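Long-range contacts in 2'-deoxycytidine 5'-triphosphate deaminase (Agrobacterium tumefaciens, PDB 2R9Q), which probably catalyses the hydrolytic deamination of dCTP to dUTP: residues R55-P60 with Q131-I136; I121-M126 with L144-S149. One frame throughout, in Å; residues are numbered along the deposited sequence.

Interaction 1. Residues R55-P60 with Q131-I136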
loop_
_atom_site.group_PDB
_atom_site.type_symbol
_atom_site.label_atom_id
_atom_site.label_comp_id
_atom_site.label_asym_id
_atom_site.label_seq_id
_atom_site.Cartn_x
_atom_site.Cartn_y
_atom_site.Cartn_z
ATOM N N ARG B 55 10.125 -1.835 17.281
ATOM C CA ARG B 55 9.726 -2.728 16.204
ATOM C C ARG B 55 8.212 -2.951 16.286
ATOM O O ARG B 55 7.541 -3.028 15.288
ATOM C CB ARG B 55 10.553 -4.024 16.361
ATOM C CG ARG B 55 10.086 -5.308 15.713
ATOM C CD ARG B 55 10.682 -5.406 14.358
ATOM N NE ARG B 55 10.537 -6.694 13.711
ATOM C CZ ARG B 55 11.234 -7.792 14.030
ATOM N NH1 ARG B 55 12.100 -7.802 15.040
ATOM N NH2 ARG B 55 11.050 -8.905 13.323
ATOM N N ALA B 56 7.685 -3.006 17.500
ATOM C CA ALA B 56 6.267 -3.196 17.706
ATOM C C ALA B 56 5.788 -2.637 19.039
ATOM O O ALA B 56 6.529 -2.598 19.999
ATOM C CB ALA B 56 5.922 -4.698 17.597
ATOM N N SER B 57 4.532 -2.212 19.054
ATOM C CA SER B 57 3.739 -2.029 20.264
ATOM C C SER B 57 3.566 -3.327 21.095
ATOM O O SER B 57 3.547 -4.429 20.574
ATOM C CB SER B 57 2.355 -1.492 19.869
ATOM O OG SER B 57 1.477 -1.409 20.973
ATOM N N PHE B 58 3.421 -3.157 22.393
ATOM C CA PHE B 58 3.377 -4.252 23.343
ATOM C C PHE B 58 2.524 -3.888 24.541
ATOM O O PHE B 58 2.306 -2.724 24.829
ATOM C CB PHE B 58 4.795 -4.611 23.791
ATOM C CG PHE B 58 5.539 -3.494 24.462
ATOM C CD1 PHE B 58 5.626 -3.437 25.835
ATOM C CD2 PHE B 58 6.193 -2.519 23.712
ATOM C CE1 PHE B 58 6.330 -2.441 26.457
ATOM C CE2 PHE B 58 6.889 -1.508 24.316
ATOM C CZ PHE B 58 6.952 -1.455 25.705
ATOM N N MET B 59 2.030 -4.899 25.226
ATOM C CA MET B 59 1.329 -4.701 26.484
ATOM C C MET B 59 2.296 -5.093 27.612
ATOM O O MET B 59 2.830 -6.185 27.609
ATOM C CB MET B 59 0.019 -5.511 26.516
ATOM C CG MET B 59 -0.981 -5.097 27.622
ATOM S SD MET B 59 -1.481 -3.350 27.696
ATOM C CE MET B 59 -2.489 -3.247 26.212
ATOM N N PRO B 60 2.567 -4.177 28.552
ATOM C CA PRO B 60 3.551 -4.494 29.579
ATOM C C PRO B 60 3.224 -5.801 30.296
ATOM O O PRO B 60 4.065 -6.678 30.397
ATOM C CB PRO B 60 3.441 -3.310 30.544
ATOM C CG PRO B 60 2.944 -2.240 29.715
ATOM C CD PRO B 60 2.025 -2.826 28.726
ATOM N N GLN B 131 -2.542 -3.824 31.465
ATOM C CA GLN B 131 -3.291 -4.870 30.770
ATOM C C GLN B 131 -4.202 -4.271 29.716
ATOM O O GLN B 131 -4.647 -4.947 28.805
ATOM C CB GLN B 131 -4.106 -5.676 31.778
ATOM C CG GLN B 131 -3.253 -6.626 32.580
ATOM C CD GLN B 131 -3.986 -7.192 33.774
ATOM O OE1 GLN B 131 -5.143 -7.611 33.655
ATOM N NE2 GLN B 131 -3.322 -7.224 34.927
ATOM N N GLU B 132 -4.460 -2.982 29.865
ATOM C CA GLU B 132 -5.178 -2.188 28.909
ATOM C C GLU B 132 -4.435 -0.866 28.758
ATOM O O GLU B 132 -3.819 -0.395 29.707
ATOM C CB GLU B 132 -6.597 -1.963 29.430
ATOM C CG GLU B 132 -7.586 -1.437 28.401
ATOM C CD GLU B 132 -9.027 -1.632 28.850
ATOM O OE1 GLU B 132 -9.204 -2.137 29.980
ATOM O OE2 GLU B 132 -9.963 -1.299 28.075
ATOM N N PHE B 133 -4.482 -0.296 27.558
ATOM C CA PHE B 133 -3.978 1.066 27.311
ATOM C C PHE B 133 -4.968 2.125 27.769
ATOM O O PHE B 133 -6.156 1.845 27.963
ATOM C CB PHE B 133 -3.691 1.305 25.822
ATOM C CG PHE B 133 -2.527 0.543 25.296
ATOM C CD1 PHE B 133 -1.283 0.604 25.929
ATOM C CD2 PHE B 133 -2.648 -0.212 24.159
ATOM C CE1 PHE B 133 -0.190 -0.086 25.425
ATOM C CE2 PHE B 133 -1.564 -0.896 23.649
ATOM C CZ PHE B 133 -0.342 -0.846 24.277
ATOM N N ASP B 134 -4.447 3.332 27.972
ATOM C CA ASP B 134 -5.255 4.524 28.215
ATOM C C ASP B 134 -6.125 4.480 29.492
ATOM O O ASP B 134 -6.990 5.328 29.688
ATOM C CB ASP B 134 -6.132 4.836 26.999
ATOM C CG ASP B 134 -5.332 5.127 25.721
ATOM O OD1 ASP B 134 -4.166 5.533 25.782
ATOM O OD2 ASP B 134 -5.906 4.974 24.630
ATOM N N LYS B 135 -5.860 3.497 30.350
ATOM C CA LYS B 135 -6.517 3.349 31.633
ATOM C C LYS B 135 -5.452 3.308 32.735
ATOM O O LYS B 135 -4.509 2.515 32.692
ATOM C CB LYS B 135 -7.410 2.095 31.676
ATOM C CG LYS B 135 -8.547 2.092 30.656
ATOM C CD LYS B 135 -9.583 3.163 30.956
ATOM C CE LYS B 135 -10.289 3.684 29.666
ATOM N NZ LYS B 135 -9.431 4.587 28.798
ATOM N N ILE B 136 -5.609 4.219 33.688
ATOM C CA ILE B 136 -4.792 4.299 34.865
ATOM C C ILE B 136 -5.653 3.732 36.026
ATOM O O ILE B 136 -6.754 4.236 36.307
ATOM C CB ILE B 136 -4.343 5.744 35.125
ATOM C CG1 ILE B 136 -3.579 6.300 33.918
ATOM C CG2 ILE B 136 -3.432 5.826 36.352
ATOM C CD1 ILE B 136 -4.402 6.719 32.746
#
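M59 lays its methyl group on one face of the F133 ring. CE sits 3.5 Å above the ring plane, over its centre, in a CH-pi contact; it is 10° off the ring normal through the centroid. The sulfur follows over the same face, with M59 SD 4.3 Å from the centroid of the F133 ring, so this is a Met-aromatic contact. The M59 chain bends at chi2 (54°) and again at chi3 (70°). The bends fold its end back over the ring, and the two side chains run past each other in opposite directions. The sulfur also rests on backbone, with M59 SD 3.5 Å from Q131 C and close to E132 N.

The rim of the ring meets a carbonyl. F58 O lies near the ring plane, 3.3 Å from F133 CZ. S57 OG comes in obliquely, 3.8 Å from F133 CZ. S57 OG is hydrogen-bonded to E147 OE1.

The next shell holds both loops in place. F133 also packs on R124 and M126 of strand 121-127. The neighbouring D134 bonds to V125 N through OD1. K69 NZ of helix 66-71 donates hydrogen bonds to the carbonyl oxygens of M59 and P60. A second subunit reaches the 55-60 loop, with backbone hydrogen bonds from S57.

No hydrogen bond joins the two loops directly. They are held by dispersion and by weak electrostatics: the ring's hydrogen-bearing edge probably suits the carbonyl, and its electron-rich face the methyl group.

Interaction 2. Residues I121-M126 with L144-S149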
loop_
_atom_site.group_PDB
_atom_site.type_symbol
_atom_site.label_atom_id
_atom_site.label_comp_id
_atom_site.label_asym_id
_atom_site.label_seq_id
_atom_site.Cartn_x
_atom_site.Cartn_y
_atom_site.Cartn_z
ATOM N N ILE B 121 -2.587 10.843 14.054
ATOM C CA ILE B 121 -1.486 10.273 14.844
ATOM C C ILE B 121 -2.078 9.282 15.831
ATOM O O ILE B 121 -2.863 9.655 16.668
ATOM C CB ILE B 121 -0.631 11.311 15.609
ATOM C CG1 ILE B 121 -0.150 12.426 14.663
ATOM C CG2 ILE B 121 0.540 10.600 16.324
ATOM C CD1 ILE B 121 0.307 13.783 15.348
ATOM N N PHE B 122 -1.731 8.011 15.660
ATOM C CA PHE B 122 -2.079 6.956 16.600
ATOM C C PHE B 122 -1.258 7.123 17.860
ATOM O O PHE B 122 -0.048 7.272 17.802
ATOM C CB PHE B 122 -1.860 5.606 15.921
ATOM C CG PHE B 122 -1.900 4.431 16.816
ATOM C CD1 PHE B 122 -3.007 3.571 16.797
ATOM C CD2 PHE B 122 -0.831 4.131 17.632
ATOM C CE1 PHE B 122 -3.050 2.481 17.594
ATOM C CE2 PHE B 122 -0.857 3.001 18.441
ATOM C CZ PHE B 122 -1.987 2.178 18.418
ATOM N N THR B 123 -1.938 7.113 19.000
ATOM C CA THR B 123 -1.323 7.206 20.320
ATOM C C THR B 123 -2.013 6.278 21.339
ATOM O O THR B 123 -3.195 5.987 21.226
ATOM C CB THR B 123 -1.279 8.692 20.885
ATOM O OG1 THR B 123 -2.596 9.174 21.141
ATOM C CG2 THR B 123 -0.575 9.640 19.924
ATOM N N ARG B 124 -1.229 5.815 22.307
ATOM C CA ARG B 124 -1.671 5.016 23.443
ATOM C C ARG B 124 -0.849 5.416 24.669
ATOM O O ARG B 124 0.370 5.376 24.639
ATOM C CB ARG B 124 -1.413 3.524 23.203
ATOM C CG ARG B 124 -2.135 2.927 22.050
ATOM C CD ARG B 124 -3.578 2.775 22.339
ATOM N NE ARG B 124 -4.241 1.977 21.309
ATOM C CZ ARG B 124 -4.871 2.485 20.258
ATOM N NH1 ARG B 124 -4.924 3.800 20.048
ATOM N NH2 ARG B 124 -5.443 1.671 19.396
ATOM N N VAL B 125 -1.520 5.802 25.746
ATOM C CA VAL B 125 -0.878 5.898 27.053
ATOM C C VAL B 125 -0.712 4.522 27.725
ATOM O O VAL B 125 -1.643 3.708 27.778
ATOM C CB VAL B 125 -1.590 6.870 27.969
ATOM C CG1 VAL B 125 -0.872 6.970 29.295
ATOM C CG2 VAL B 125 -1.643 8.219 27.321
ATOM N N MET B 126 0.503 4.244 28.188
ATOM C CA MET B 126 0.736 3.042 28.983
ATOM C C MET B 126 1.273 3.328 30.394
ATOM O O MET B 126 1.958 4.321 30.645
ATOM C CB MET B 126 1.558 1.969 28.234
ATOM C CG MET B 126 2.773 2.443 27.498
ATOM S SD MET B 126 3.580 1.176 26.490
ATOM C CE MET B 126 4.185 0.031 27.685
ATOM N N LEU B 144 4.336 7.502 33.328
ATOM C CA LEU B 144 3.462 7.390 32.167
ATOM C C LEU B 144 4.299 7.421 30.879
ATOM O O LEU B 144 5.354 8.069 30.806
ATOM C CB LEU B 144 2.405 8.506 32.160
ATOM C CG LEU B 144 1.371 8.621 33.290
ATOM C CD1 LEU B 144 0.632 9.991 33.226
ATOM C CD2 LEU B 144 0.362 7.460 33.318
ATOM N N TYR B 145 3.808 6.690 29.878
ATOM C CA TYR B 145 4.458 6.575 28.584
ATOM C C TYR B 145 3.436 6.817 27.502
ATOM O O TYR B 145 2.258 6.460 27.670
ATOM C CB TYR B 145 5.099 5.199 28.432
ATOM C CG TYR B 145 6.169 4.925 29.455
ATOM C CD1 TYR B 145 7.517 5.134 29.163
ATOM C CD2 TYR B 145 5.842 4.475 30.732
ATOM C CE1 TYR B 145 8.500 4.903 30.107
ATOM C CE2 TYR B 145 6.822 4.260 31.679
ATOM C CZ TYR B 145 8.149 4.475 31.361
ATOM O OH TYR B 145 9.136 4.238 32.289
ATOM N N LEU B 146 3.864 7.490 26.430
ATOM C CA LEU B 146 3.045 7.606 25.205
ATOM C C LEU B 146 3.659 6.818 24.044
ATOM O O LEU B 146 4.789 7.032 23.644
ATOM C CB LEU B 146 2.763 9.056 24.802
ATOM C CG LEU B 146 1.603 9.337 23.837
ATOM C CD1 LEU B 146 0.273 8.948 24.435
ATOM C CD2 LEU B 146 1.560 10.789 23.348
ATOM N N GLU B 147 2.900 5.857 23.554
ATOM C CA GLU B 147 3.161 5.234 22.274
ATOM C C GLU B 147 2.643 6.120 21.132
ATOM O O GLU B 147 1.495 6.557 21.159
ATOM C CB GLU B 147 2.481 3.903 22.244
ATOM C CG GLU B 147 2.937 2.958 21.190
ATOM C CD GLU B 147 2.399 1.533 21.469
ATOM O OE1 GLU B 147 1.252 1.232 21.037
ATOM O OE2 GLU B 147 3.128 0.734 22.134
ATOM N N ILE B 148 3.504 6.394 20.152
ATOM C CA ILE B 148 3.176 7.260 19.033
ATOM C C ILE B 148 3.497 6.570 17.735
ATOM O O ILE B 148 4.633 6.176 17.479
ATOM C CB ILE B 148 3.928 8.658 19.035
ATOM C CG1 ILE B 148 3.838 9.397 20.359
ATOM C CG2 ILE B 148 3.400 9.587 17.899
ATOM C CD1 ILE B 148 4.826 10.563 20.520
ATOM N N SER B 149 2.480 6.474 16.896
ATOM C CA SER B 149 2.650 6.095 15.497
ATOM C C SER B 149 1.886 7.023 14.550
ATOM O O SER B 149 0.654 6.963 14.469
ATOM C CB SER B 149 2.216 4.650 15.259
ATOM O OG SER B 149 2.694 4.245 14.008
#
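R124 and E147 pair through their backbones. E147 N gives a hydrogen bond to R124 O at 2.8 Å, and R124 N returns one to E147 O at 3.0 Å. F122 with S149 and M126 with Y145 are bonded the same way. The bond S149 N to F122 O is nearly straight (172°), F122 N to S149 O bent (136°). R124 NH1 turns back to T123 O, while NH2 bonds to G287 O of a second subunit. E147 OE1 accepts from S57 OG. E147 CG, anti to the backbone N (chi1 -163°), starts an extended chain that carries OE1 to the ring edge, 3.8 Å from F122 CE2, with carboxylate and ring nearly coplanar.

The strands are antiparallel neighbours in a sheet of the N-terminal deaminase domain. Strand 91-101 flanks 143-150 on its other side. T123-I148 and V125-L146 are the non-hydrogen-bonded pairs, and their CA-H groups point at carbonyls.

T123, V125, L146 and I148 share one face, and the last three touch strand 162-170. V125 CG2 meets L146 CD1 at 3.5 Å. I121 CG2 presses on I148 CG2. On the other face, the M126 and Y145 side chains cross, with M126 CG 3.7 Å from Y145 CB.

The two contacts have centres about 9 Å apart within the N-terminal deaminase domain. Their segments alternate along the chain: 55-60, 121-126, 131-136, then 144-149. The link between strands 121-127 and 143-150 thus supplies one half of interaction 1. Several direct contacts join the sites, among them two hydrogen bonds, one made by S57 and one by D134, and packing around M126. Strand 135-136 pairs with 106-112 of another sheet, so the loop before it bridges the two sheets. Both contacts touch the second subunit, which places this region at a subunit interface of the four-chain assembly.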